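Local atomic coordinates of acyl-CoA dehydrogenase (Thermus thermophilus, PDB entry 2Z1Q), a protein that probably uses bound FAD to oxidise saturated acyl-CoA to 2,3-dehydroacyl-CoA, handing the electrons to an acceptor. Residues P89-T94 / V324-D328; V349-I353 / N404-I408; V63-R67 / S139-I143; T39-V43 / E99-S103; L463-Y468 / L529-V533. One frame throughout, in Å; residues are numbered along the deposited sequence.

Contact 1: residues P89-T94 / V324-D328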
# COMPACT_ATOMS: atom_id res chain seq x y z
N PRO B 89 -6.96 13.92 -31.73
CA PRO B 89 -7.99 13.49 -30.77
C PRO B 89 -7.40 13.11 -29.40
O PRO B 89 -6.34 12.48 -29.33
CB PRO B 89 -8.65 12.31 -31.47
CG PRO B 89 -8.55 12.69 -32.92
CD PRO B 89 -7.15 13.25 -33.04
N LYS B 90 -8.10 13.49 -28.34
CA LYS B 90 -7.65 13.20 -26.98
C LYS B 90 -7.24 11.75 -26.78
O LYS B 90 -6.38 11.44 -25.95
CB LYS B 90 -8.72 13.63 -25.99
CG LYS B 90 -9.08 15.09 -26.14
CD LYS B 90 -7.81 15.95 -26.17
CE LYS B 90 -8.07 17.36 -26.68
NZ LYS B 90 -6.80 18.12 -26.92
N VAL B 91 -7.83 10.85 -27.56
CA VAL B 91 -7.48 9.44 -27.43
C VAL B 91 -5.98 9.22 -27.64
O VAL B 91 -5.36 8.44 -26.92
CB VAL B 91 -8.25 8.55 -28.42
CG1 VAL B 91 -8.01 9.01 -29.86
CG2 VAL B 91 -7.82 7.11 -28.23
N ILE B 92 -5.40 9.92 -28.62
CA ILE B 92 -3.97 9.80 -28.93
C ILE B 92 -3.07 10.26 -27.78
O ILE B 92 -2.16 9.54 -27.36
CB ILE B 92 -3.62 10.61 -30.21
CG1 ILE B 92 -4.33 10.01 -31.42
CG2 ILE B 92 -2.12 10.63 -30.43
CD1 ILE B 92 -4.02 10.73 -32.72
N SER B 93 -3.32 11.46 -27.25
CA SER B 93 -2.51 11.94 -26.14
C SER B 93 -2.70 11.04 -24.92
O SER B 93 -1.82 10.92 -24.07
CB SER B 93 -2.87 13.39 -25.80
OG SER B 93 -4.27 13.56 -25.68
N THR B 94 -3.85 10.37 -24.85
CA THR B 94 -4.14 9.48 -23.73
C THR B 94 -3.36 8.17 -23.83
O THR B 94 -2.84 7.68 -22.82
CB THR B 94 -5.65 9.17 -23.61
OG1 THR B 94 -6.37 10.39 -23.41
CG2 THR B 94 -5.91 8.24 -22.44
N VAL B 324 -12.53 8.73 -22.50
CA VAL B 324 -11.88 9.54 -23.54
C VAL B 324 -12.65 9.44 -24.86
O VAL B 324 -12.74 10.41 -25.61
CB VAL B 324 -10.40 9.09 -23.76
CG1 VAL B 324 -9.71 10.00 -24.77
CG2 VAL B 324 -9.65 9.14 -22.44
N GLY B 325 -13.21 8.26 -25.12
CA GLY B 325 -14.00 8.07 -26.33
C GLY B 325 -15.18 9.02 -26.35
O GLY B 325 -15.52 9.55 -27.41
N LEU B 326 -15.79 9.25 -25.19
CA LEU B 326 -16.93 10.17 -25.09
C LEU B 326 -16.49 11.60 -25.37
O LEU B 326 -17.13 12.33 -26.14
CB LEU B 326 -17.57 10.08 -23.71
CG LEU B 326 -18.36 8.80 -23.41
CD1 LEU B 326 -18.66 8.69 -21.92
CD2 LEU B 326 -19.65 8.81 -24.22
N ILE B 327 -15.40 12.00 -24.73
CA ILE B 327 -14.88 13.34 -24.90
C ILE B 327 -14.59 13.62 -26.38
O ILE B 327 -14.97 14.67 -26.90
CB ILE B 327 -13.58 13.52 -24.08
CG1 ILE B 327 -13.90 13.38 -22.59
CG2 ILE B 327 -12.95 14.86 -24.38
CD1 ILE B 327 -12.67 13.27 -21.69
N ASP B 328 -13.93 12.69 -27.04
CA ASP B 328 -13.61 12.87 -28.45
C ASP B 328 -14.83 13.13 -29.33
O ASP B 328 -14.80 14.04 -30.16
CB ASP B 328 -12.81 11.66 -28.96
CG ASP B 328 -11.31 11.84 -28.74
OD1 ASP B 328 -10.55 10.85 -28.87
OD2 ASP B 328 -10.90 12.98 -28.44

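Contact 2: residues V349-I353 / N404-I408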
# COMPACT_ATOMS: atom_id res chain seq x y z
N VAL B 349 -16.80 14.65 -14.25
CA VAL B 349 -17.08 13.58 -13.30
C VAL B 349 -16.39 12.29 -13.71
O VAL B 349 -15.75 11.64 -12.88
CB VAL B 349 -18.59 13.36 -13.14
CG1 VAL B 349 -18.86 12.18 -12.22
CG2 VAL B 349 -19.22 14.62 -12.58
N GLU B 350 -16.50 11.91 -14.99
CA GLU B 350 -15.85 10.70 -15.48
C GLU B 350 -14.32 10.79 -15.31
O GLU B 350 -13.67 9.81 -14.96
CB GLU B 350 -16.18 10.47 -16.96
CG GLU B 350 -17.60 10.04 -17.31
CD GLU B 350 -18.69 11.08 -17.05
OE1 GLU B 350 -18.42 12.30 -17.16
OE2 GLU B 350 -19.83 10.66 -16.76
N ALA B 351 -13.76 11.96 -15.59
CA ALA B 351 -12.32 12.15 -15.46
C ALA B 351 -11.90 11.85 -14.02
O ALA B 351 -10.92 11.17 -13.78
CB ALA B 351 -11.93 13.58 -15.83
N SER B 352 -12.67 12.36 -13.06
CA SER B 352 -12.36 12.11 -11.66
C SER B 352 -12.46 10.63 -11.29
O SER B 352 -11.62 10.12 -10.55
CB SER B 352 -13.28 12.93 -10.76
OG SER B 352 -12.96 14.31 -10.80
N ILE B 353 -13.49 9.95 -11.81
CA ILE B 353 -13.67 8.52 -11.52
C ILE B 353 -12.49 7.66 -11.98
O ILE B 353 -12.01 6.81 -11.23
CB ILE B 353 -14.96 7.95 -12.17
CG1 ILE B 353 -16.20 8.50 -11.47
CG2 ILE B 353 -14.96 6.42 -12.07
CD1 ILE B 353 -17.51 8.11 -12.17
N ASN B 404 -11.20 14.24 -4.99
CA ASN B 404 -11.93 13.71 -6.14
C ASN B 404 -13.20 12.97 -5.70
O ASN B 404 -14.23 13.07 -6.36
CB ASN B 404 -11.03 12.79 -6.96
CG ASN B 404 -10.13 13.57 -7.89
OD1 ASN B 404 -10.61 14.14 -8.88
ND2 ASN B 404 -8.84 13.61 -7.58
N ARG B 405 -13.11 12.25 -4.59
CA ARG B 405 -14.26 11.52 -4.08
C ARG B 405 -15.39 12.48 -3.70
O ARG B 405 -16.57 12.13 -3.81
CB ARG B 405 -13.89 10.66 -2.86
CG ARG B 405 -13.28 9.29 -3.19
CD ARG B 405 -13.14 8.41 -1.94
NE ARG B 405 -12.85 7.03 -2.31
CZ ARG B 405 -11.66 6.59 -2.71
NH1 ARG B 405 -11.51 5.30 -3.03
NH2 ARG B 405 -10.61 7.40 -2.77
N LEU B 406 -15.04 13.68 -3.25
CA LEU B 406 -16.06 14.66 -2.89
C LEU B 406 -16.70 15.29 -4.13
O LEU B 406 -17.85 15.73 -4.08
CB LEU B 406 -15.45 15.76 -2.01
CG LEU B 406 -15.50 15.56 -0.50
CD1 LEU B 406 -15.20 14.13 -0.14
CD2 LEU B 406 -14.51 16.50 0.17
N LEU B 407 -15.95 15.32 -5.23
CA LEU B 407 -16.44 15.90 -6.47
C LEU B 407 -17.37 15.00 -7.28
O LEU B 407 -18.34 15.47 -7.87
CB LEU B 407 -15.25 16.31 -7.36
CG LEU B 407 -14.56 17.66 -7.15
CD1 LEU B 407 -14.19 17.86 -5.69
CD2 LEU B 407 -13.31 17.73 -8.02
N ILE B 408 -17.08 13.70 -7.30
CA ILE B 408 -17.89 12.75 -8.05
C ILE B 408 -19.38 12.83 -7.72
O ILE B 408 -20.21 12.96 -8.62
CB ILE B 408 -17.35 11.31 -7.84
CG1 ILE B 408 -15.93 11.23 -8.42
CG2 ILE B 408 -18.26 10.31 -8.50
CD1 ILE B 408 -15.16 9.98 -8.05

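Contact 3: residues V63-R67 / S139-I143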
# COMPACT_ATOMS: atom_id res chain seq x y z
N VAL B 63 16.26 17.15 -20.52
CA VAL B 63 16.24 18.11 -21.62
C VAL B 63 16.41 17.45 -22.99
O VAL B 63 15.57 17.60 -23.87
CB VAL B 63 17.33 19.19 -21.44
CG1 VAL B 63 17.29 20.19 -22.58
CG2 VAL B 63 17.12 19.92 -20.11
N PRO B 64 17.50 16.70 -23.18
CA PRO B 64 17.66 16.05 -24.48
C PRO B 64 16.52 15.05 -24.75
O PRO B 64 16.08 14.91 -25.89
CB PRO B 64 19.04 15.39 -24.37
CG PRO B 64 19.17 15.13 -22.89
CD PRO B 64 18.65 16.42 -22.31
N LEU B 65 16.05 14.37 -23.70
CA LEU B 65 14.95 13.41 -23.86
C LEU B 65 13.68 14.11 -24.29
O LEU B 65 12.92 13.60 -25.11
CB LEU B 65 14.67 12.67 -22.55
CG LEU B 65 15.54 11.44 -22.29
CD1 LEU B 65 15.29 10.95 -20.88
CD2 LEU B 65 15.22 10.34 -23.30
N MET B 66 13.46 15.29 -23.75
CA MET B 66 12.27 16.05 -24.08
C MET B 66 12.38 16.56 -25.52
O MET B 66 11.38 16.64 -26.24
CB MET B 66 12.09 17.20 -23.07
CG MET B 66 10.66 17.73 -22.92
SD MET B 66 9.47 16.67 -22.00
CE MET B 66 9.13 15.40 -23.18
N ARG B 67 13.60 16.90 -25.95
CA ARG B 67 13.83 17.36 -27.32
C ARG B 67 13.50 16.20 -28.27
O ARG B 67 12.81 16.40 -29.27
CB ARG B 67 15.29 17.77 -27.52
CG ARG B 67 15.54 19.26 -27.64
CD ARG B 67 15.28 20.02 -26.34
NE ARG B 67 16.07 21.25 -26.28
CZ ARG B 67 15.96 22.17 -25.33
NH1 ARG B 67 15.07 22.03 -24.36
NH2 ARG B 67 16.74 23.24 -25.36
N SER B 139 7.66 21.86 -29.86
CA SER B 139 8.84 21.26 -30.45
C SER B 139 9.75 20.64 -29.40
O SER B 139 10.52 19.73 -29.69
CB SER B 139 9.62 22.32 -31.21
OG SER B 139 9.95 23.38 -30.32
N GLY B 140 9.66 21.13 -28.17
CA GLY B 140 10.50 20.63 -27.10
C GLY B 140 11.70 21.54 -26.88
O GLY B 140 12.52 21.30 -25.99
N GLU B 141 11.82 22.58 -27.70
CA GLU B 141 12.93 23.50 -27.57
C GLU B 141 12.80 24.16 -26.20
O GLU B 141 13.79 24.43 -25.52
CB GLU B 141 12.88 24.54 -28.69
CG GLU B 141 13.76 25.76 -28.44
CD GLU B 141 14.01 26.57 -29.69
OE1 GLU B 141 13.04 26.88 -30.41
OE2 GLU B 141 15.19 26.91 -29.94
N TRP B 142 11.56 24.39 -25.80
CA TRP B 142 11.27 25.00 -24.51
C TRP B 142 10.41 24.09 -23.63
O TRP B 142 9.39 23.57 -24.08
CB TRP B 142 10.60 26.34 -24.74
CG TRP B 142 11.58 27.46 -24.88
CD1 TRP B 142 12.87 27.38 -25.33
CD2 TRP B 142 11.36 28.82 -24.52
NE1 TRP B 142 13.47 28.61 -25.28
CE2 TRP B 142 12.57 29.52 -24.78
CE3 TRP B 142 10.27 29.53 -24.01
CZ2 TRP B 142 12.70 30.89 -24.54
CZ3 TRP B 142 10.40 30.88 -23.76
CH2 TRP B 142 11.61 31.55 -24.03
N ILE B 143 10.84 23.89 -22.39
CA ILE B 143 10.12 23.05 -21.44
C ILE B 143 9.27 23.94 -20.55
O ILE B 143 9.74 24.97 -20.07
CB ILE B 143 11.09 22.23 -20.58
CG1 ILE B 143 11.95 21.35 -21.49
CG2 ILE B 143 10.33 21.34 -19.60
CD1 ILE B 143 13.03 20.59 -20.77

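Contact 4: residues T39-V43 / E99-S103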
# COMPACT_ATOMS: atom_id res chain seq x y z
N THR B 39 5.88 5.62 -29.22
CA THR B 39 6.14 5.85 -27.81
C THR B 39 6.85 4.64 -27.20
O THR B 39 7.85 4.79 -26.50
CB THR B 39 4.83 6.14 -27.05
OG1 THR B 39 4.25 7.35 -27.58
CG2 THR B 39 5.09 6.32 -25.57
N ARG B 40 6.34 3.44 -27.48
CA ARG B 40 6.96 2.23 -26.95
C ARG B 40 8.43 2.14 -27.39
O ARG B 40 9.29 1.70 -26.61
CB ARG B 40 6.20 0.99 -27.43
CG ARG B 40 5.03 0.58 -26.52
CD ARG B 40 4.26 -0.62 -27.08
NE ARG B 40 3.17 -0.23 -27.98
CZ ARG B 40 2.93 -0.78 -29.17
NH1 ARG B 40 3.72 -1.75 -29.62
NH2 ARG B 40 1.92 -0.36 -29.91
N THR B 41 8.71 2.57 -28.62
CA THR B 41 10.07 2.53 -29.14
C THR B 41 10.93 3.58 -28.43
O THR B 41 12.05 3.31 -28.00
CB THR B 41 10.09 2.80 -30.66
OG1 THR B 41 9.20 1.89 -31.31
CG2 THR B 41 11.50 2.61 -31.22
N PHE B 42 10.38 4.79 -28.31
CA PHE B 42 11.04 5.90 -27.64
C PHE B 42 11.46 5.52 -26.22
O PHE B 42 12.54 5.89 -25.77
CB PHE B 42 10.08 7.09 -27.58
CG PHE B 42 10.62 8.26 -26.81
CD1 PHE B 42 11.76 8.93 -27.24
CD2 PHE B 42 9.98 8.72 -25.66
CE1 PHE B 42 12.25 10.03 -26.55
CE2 PHE B 42 10.46 9.82 -24.96
CZ PHE B 42 11.60 10.48 -25.41
N VAL B 43 10.60 4.78 -25.53
CA VAL B 43 10.87 4.38 -24.15
C VAL B 43 11.94 3.31 -24.05
O VAL B 43 12.89 3.45 -23.27
CB VAL B 43 9.58 3.85 -23.48
CG1 VAL B 43 9.88 3.30 -22.09
CG2 VAL B 43 8.57 4.96 -23.39
N GLU B 99 1.51 4.57 -22.46
CA GLU B 99 2.75 3.92 -22.88
C GLU B 99 3.98 4.52 -22.21
O GLU B 99 5.02 3.87 -22.10
CB GLU B 99 2.88 3.99 -24.42
CG GLU B 99 1.87 3.11 -25.19
CD GLU B 99 1.82 1.67 -24.69
OE1 GLU B 99 2.84 1.18 -24.15
OE2 GLU B 99 0.77 1.01 -24.85
N LEU B 100 3.87 5.76 -21.77
CA LEU B 100 5.00 6.39 -21.11
C LEU B 100 5.15 6.03 -19.63
O LEU B 100 6.08 6.49 -18.97
CB LEU B 100 4.93 7.90 -21.28
CG LEU B 100 5.45 8.40 -22.63
CD1 LEU B 100 5.26 9.89 -22.66
CD2 LEU B 100 6.91 8.03 -22.85
N SER B 101 4.25 5.18 -19.13
CA SER B 101 4.30 4.75 -17.73
C SER B 101 5.51 3.84 -17.50
O SER B 101 5.72 3.34 -16.39
CB SER B 101 3.02 3.98 -17.36
OG SER B 101 2.97 2.72 -18.01
N GLY B 102 6.30 3.63 -18.55
CA GLY B 102 7.47 2.79 -18.43
C GLY B 102 8.75 3.60 -18.39
O GLY B 102 9.85 3.06 -18.27
N SER B 103 8.60 4.91 -18.49
CA SER B 103 9.73 5.83 -18.49
C SER B 103 10.09 6.30 -17.08
O SER B 103 11.03 7.09 -16.89
CB SER B 103 9.40 7.02 -19.39
OG SER B 103 8.29 7.76 -18.89

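Contact 5: residues L463-Y468 / L529-V533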
# COMPACT_ATOMS: atom_id res chain seq x y z
N LEU B 463 -31.15 10.21 0.17
CA LEU B 463 -31.38 10.23 1.61
C LEU B 463 -30.46 11.24 2.28
O LEU B 463 -30.84 11.88 3.27
CB LEU B 463 -31.16 8.83 2.19
CG LEU B 463 -32.20 7.77 1.80
CD1 LEU B 463 -31.75 6.39 2.23
CD2 LEU B 463 -33.53 8.12 2.44
N ALA B 464 -29.26 11.40 1.74
CA ALA B 464 -28.30 12.34 2.30
C ALA B 464 -28.83 13.76 2.09
O ALA B 464 -28.76 14.59 3.00
CB ALA B 464 -26.95 12.17 1.63
N VAL B 465 -29.36 14.03 0.91
CA VAL B 465 -29.89 15.35 0.60
C VAL B 465 -31.15 15.66 1.41
O VAL B 465 -31.29 16.74 1.97
CB VAL B 465 -30.19 15.50 -0.91
CG1 VAL B 465 -30.87 16.84 -1.19
CG2 VAL B 465 -28.90 15.41 -1.71
N GLN B 466 -32.07 14.70 1.47
CA GLN B 466 -33.32 14.89 2.19
C GLN B 466 -33.14 14.79 3.70
O GLN B 466 -34.05 14.40 4.42
CB GLN B 466 -34.38 13.88 1.72
CG GLN B 466 -34.06 12.43 2.04
CD GLN B 466 -35.04 11.45 1.42
OE1 GLN B 466 -35.08 11.28 0.19
NE2 GLN B 466 -35.85 10.81 2.26
N LYS B 467 -31.94 15.14 4.16
CA LYS B 467 -31.65 15.10 5.58
C LYS B 467 -30.76 16.26 5.99
O LYS B 467 -31.04 16.98 6.94
CB LYS B 467 -30.97 13.81 5.97
CG LYS B 467 -30.62 13.76 7.45
CD LYS B 467 -30.16 12.38 7.88
CE LYS B 467 -30.05 12.27 9.39
NZ LYS B 467 -29.06 13.22 9.95
N TYR B 468 -29.66 16.43 5.26
CA TYR B 468 -28.72 17.49 5.57
C TYR B 468 -28.88 18.67 4.61
O TYR B 468 -28.40 19.77 4.89
CB TYR B 468 -27.28 16.97 5.51
CG TYR B 468 -26.96 15.93 6.56
CD1 TYR B 468 -27.16 14.57 6.33
CD2 TYR B 468 -26.46 16.32 7.80
CE1 TYR B 468 -26.87 13.62 7.31
CE2 TYR B 468 -26.16 15.38 8.79
CZ TYR B 468 -26.37 14.04 8.54
OH TYR B 468 -26.10 13.12 9.53
N LEU B 529 -25.35 4.35 5.98
CA LEU B 529 -26.80 4.50 6.03
C LEU B 529 -27.34 4.81 7.43
O LEU B 529 -28.21 5.67 7.59
CB LEU B 529 -27.46 3.24 5.46
CG LEU B 529 -28.28 3.41 4.18
CD1 LEU B 529 -27.94 4.71 3.44
CD2 LEU B 529 -28.02 2.21 3.30
N PRO B 530 -26.81 4.14 8.47
CA PRO B 530 -27.26 4.39 9.84
C PRO B 530 -27.10 5.87 10.18
O PRO B 530 -27.69 6.37 11.16
CB PRO B 530 -26.34 3.50 10.68
CG PRO B 530 -26.03 2.36 9.75
CD PRO B 530 -25.82 3.05 8.43
N ARG B 531 -26.33 6.59 9.37
CA ARG B 531 -26.07 8.01 9.57
C ARG B 531 -27.20 8.87 8.99
O ARG B 531 -27.39 10.03 9.40
CB ARG B 531 -24.74 8.41 8.91
CG ARG B 531 -24.38 9.89 9.02
CD ARG B 531 -23.91 10.28 10.41
NE ARG B 531 -23.35 11.63 10.42
CZ ARG B 531 -22.62 12.15 11.40
NH1 ARG B 531 -22.36 11.44 12.50
NH2 ARG B 531 -22.14 13.38 11.29
N LEU B 532 -27.95 8.29 8.05
CA LEU B 532 -29.04 8.98 7.37
C LEU B 532 -30.44 8.55 7.85
O LEU B 532 -31.38 9.33 7.80
CB LEU B 532 -28.94 8.73 5.87
CG LEU B 532 -27.54 8.96 5.28
CD1 LEU B 532 -27.54 8.67 3.78
CD2 LEU B 532 -27.12 10.38 5.55
N VAL B 533 -30.57 7.30 8.29
CA VAL B 533 -31.86 6.79 8.74
C VAL B 533 -31.79 6.06 10.08
O VAL B 533 -30.74 5.54 10.46
CB VAL B 533 -32.48 5.82 7.70
CG1 VAL B 533 -32.98 6.60 6.49
CG2 VAL B 533 -31.45 4.79 7.27

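Contact 1: residues P89-T94 / V324-D328
Val91 and Val324 sit opposite each other, their CA atoms 5.9 Å apart, where the start of helix 90-99 meets helix 300-331 in a nearly antiparallel pair (147°, axes 9.5 Å apart in the short segments). This helix-helix packing joins the N-terminal and C-terminal helical domains of the acyl-CoA dehydrogenase fold. Asp328 dominates the polar side. Its carboxylate faces the first turn of helix 90-99, where backbone N-H groups have no acceptor earlier in the helix. OD1 accepts from Val91 N at 3.0 Å on its syn side, a little out of the carboxylate plane; OD2 takes a weaker, bent bond from Lys90 N at 2.8 Å. An acidic residue suits this place, since its charge probably also interacts favourably with the helix dipole. The amine of Lys90 turns elsewhere, to a salt bridge with Asp78. Beside the carboxylate, the slim branched Val324 fills the gap between the helices. With CG1 anti to its own N (chi1 -175°), it lays that methyl on the backbone of Val91, 3.5 Å from Val91 CA. Thr94 meets both Val324 methyls with OG1, the same oxygen that donates to Lys90 O at 2.7 Å from above the carbonyl plane.

Contact 2: residues V349-I353 / N404-I408
Ser352 and Asn404 form the polar link between helix 348-372 and helix 401-407. Ser352 OG donates to Asn404 OD1 at 3.0 Å, lying in the carbonyl plane with a C=O...O angle of 146°, a favourable approach to the amide oxygen. The other end of the amide is tied down too: ND2 bonds to the backbone oxygens of Glu398 and Thr400, which settles which way round the amide sits. Asparagine suits this buried place because it accepts at one end and donates at the other. A leucine in its place would probably leave the Ser352 hydroxyl without this acceptor and both those carbonyls without this donor.

The remaining contact is apolar and centres on Ile408. With CG1 beside its own backbone N (chi1 -64°), Ile408 rests that carbon on Ser352 CB at 3.9 Å, and the small serine lets the two backbones come close. At the end of its side chain, Ile408 CD1 meets Ile353 CG1, also at 3.9 Å, the two isoleucines crossing at about a right angle. A wider contact of 4.2 Å joins Ile408 CG2 to Val349 CG1.

Within the same helical turn Leu406 faces the other way, touching FAD and Leu301 of the second subunit. Beside the aliphatic packing, the bond through a doubly held amide is likely to help fix the register of a helix that borders the cofactor.

Contact 3: residues V63-R67 / S139-I143
Gly140 lies against the last turn of segment 63-67, its CA 4.7 Å from Arg67 CA, and this is the tight part of the contact. A beta carbon here would collide with Met66 O, and the positive phi (98°) would jam it against the preceding carbonyl as well, so glycine is doubly called for. Nearby, Ile143 packs on the helix at ordinary van der Waals distance: its CG1 is 4.1 Å from Met66 CG and its CD1 4.2 Å from Val63 CG2, crossing the valine at about a right angle. Met66 then bends away toward helix 106-117.

The outer side is more open, with Arg67 partly exposed and Glu141 exposed. Arg67 bends at chi2 (68°) so that its guanidinium lies between Val63 CG1 over one face and the Glu141 carbonyl group over the other. Although Glu141 O is 3.0 Å from Arg67 NH1, it sits above the flat group, so the angle is too poor for a hydrogen bond. Arg67 CD meanwhile approaches Gly140 O at 3.1 Å. The arrangement is typical of a C-terminal helix cap, a positive-phi glycine at C' closing helix 134-139 before the chain enters strand 144-147 and the middle beta domain.

Contact 4: residues T39-V43 / E99-S103
In the N-terminal helical domain, Thr39, Arg40, Phe42 and Val43 of helix 30-54 pack on the turn 99-103, which links helix 90-99 to helix 106-117. Leu100 lies at the heart of the apolar part. Its CD2 meets Val43 CG2 at 3.5 Å and stands at the edge of the Phe42 ring, 4.2 Å from Phe42 CD2. Thr39 CG2 comes in from the side, 3.6 Å from Leu100 CG and 3.4 Å from Glu99 CB. Threonine suits this spot by splitting its duties: with OG1 beside its own N (chi1 -62°), the hydroxyl bonds back to Ile35 O, while CG2, anti to that N, faces Glu99 and Leu100. Val43 uses its second methyl on the peptide of Gly102, CG1 lying 3.8 Å from Gly102 O.

On the polar side, Glu99 OE1 touches the aliphatic part of Arg40, 3.3 Å from Arg40 CG. The charged groups remain beyond salt-bridge range, and Glu99 OE1 pairs instead with Arg277. The turn is held from within, as Leu100 O accepts from both Ser103 N and Ser103 OG, the hydroxyl at 2.6 Å and in the carbonyl plane. A long helix packed across the turn between two others in this way is a piece of the N-terminal alpha-helical domain of acyl-CoA dehydrogenases.

Contact 5: residues L463-Y468 / L529-V533
Tyr468 and Leu532 are brought together by similar first torsions: each holds CG beside its own backbone N and anti to its carbonyl carbon, chi1 being -65° in the tyrosine and -48° in the leucine. This directs the Leu532 side chain at the end of helix 445-468. CD2 meets the edge of the Tyr468 ring in its plane, 3.7 Å from Tyr468 CE1, while CD1 nestles against the backbone and small side chain of Ala464, 4.1 Å from Ala464 CB. Alanine suits a place where the leucine must come close to the helix. Leu463 broadens the apolar patch, its CB lying 4.0 Å from Leu532 CD1 and its CD1 4.3 Å from Leu529 CD1.

Both segments belong to a C-terminal acyl-CoA dehydrogenase domain of helices, where the end of helix 445-468 packs on the turn between helices 505-528 and 535-547. Leu529 O ties that turn, accepting from both Leu532 N and Val533 N.

The Tyr468 hydroxyl makes a weak bond to Arg531 O, at 3.4 Å. Replacing Tyr468 by alanine would remove ring and hydroxyl, and would probably leave Arg531 O without this weak donor and open a gap beside Leu532 CD2. The Arg531 side chain crosses the tyrosine at about a right angle, its guanidinium plane only 18° from that of the ring, and its NE forms a salt bridge with Glu475. Arg531 also packs on Val557 of the second subunit. Lys467 runs its aliphatic chain along the turn's backbone, with CD 3.3 Å from Leu532 O.

Contacts 3 and 4 belong to one N-terminal helical unit: their centres are 16 Å apart and they touch directly, Leu65 O lying 3.4 Å from Phe42 CZ. Helix 90-99 begins in contact 1 and ends in contact 4, centres 18 Å apart. Contact 1 in turn comes within about 5 Å of contact 2 at the nearest atoms. Contact 2 is nearest the cofactor, with Leu406 touching FAD; the Ile143 side chain of contact 3 stays about 10 Å from a bound FAD. Contact 5 lies farthest from contact 3, centres 53 Å apart on opposite sides of the chain's centre, but 21 Å from contact 2, its Arg531 side chain about 14 Å from a bound FAD.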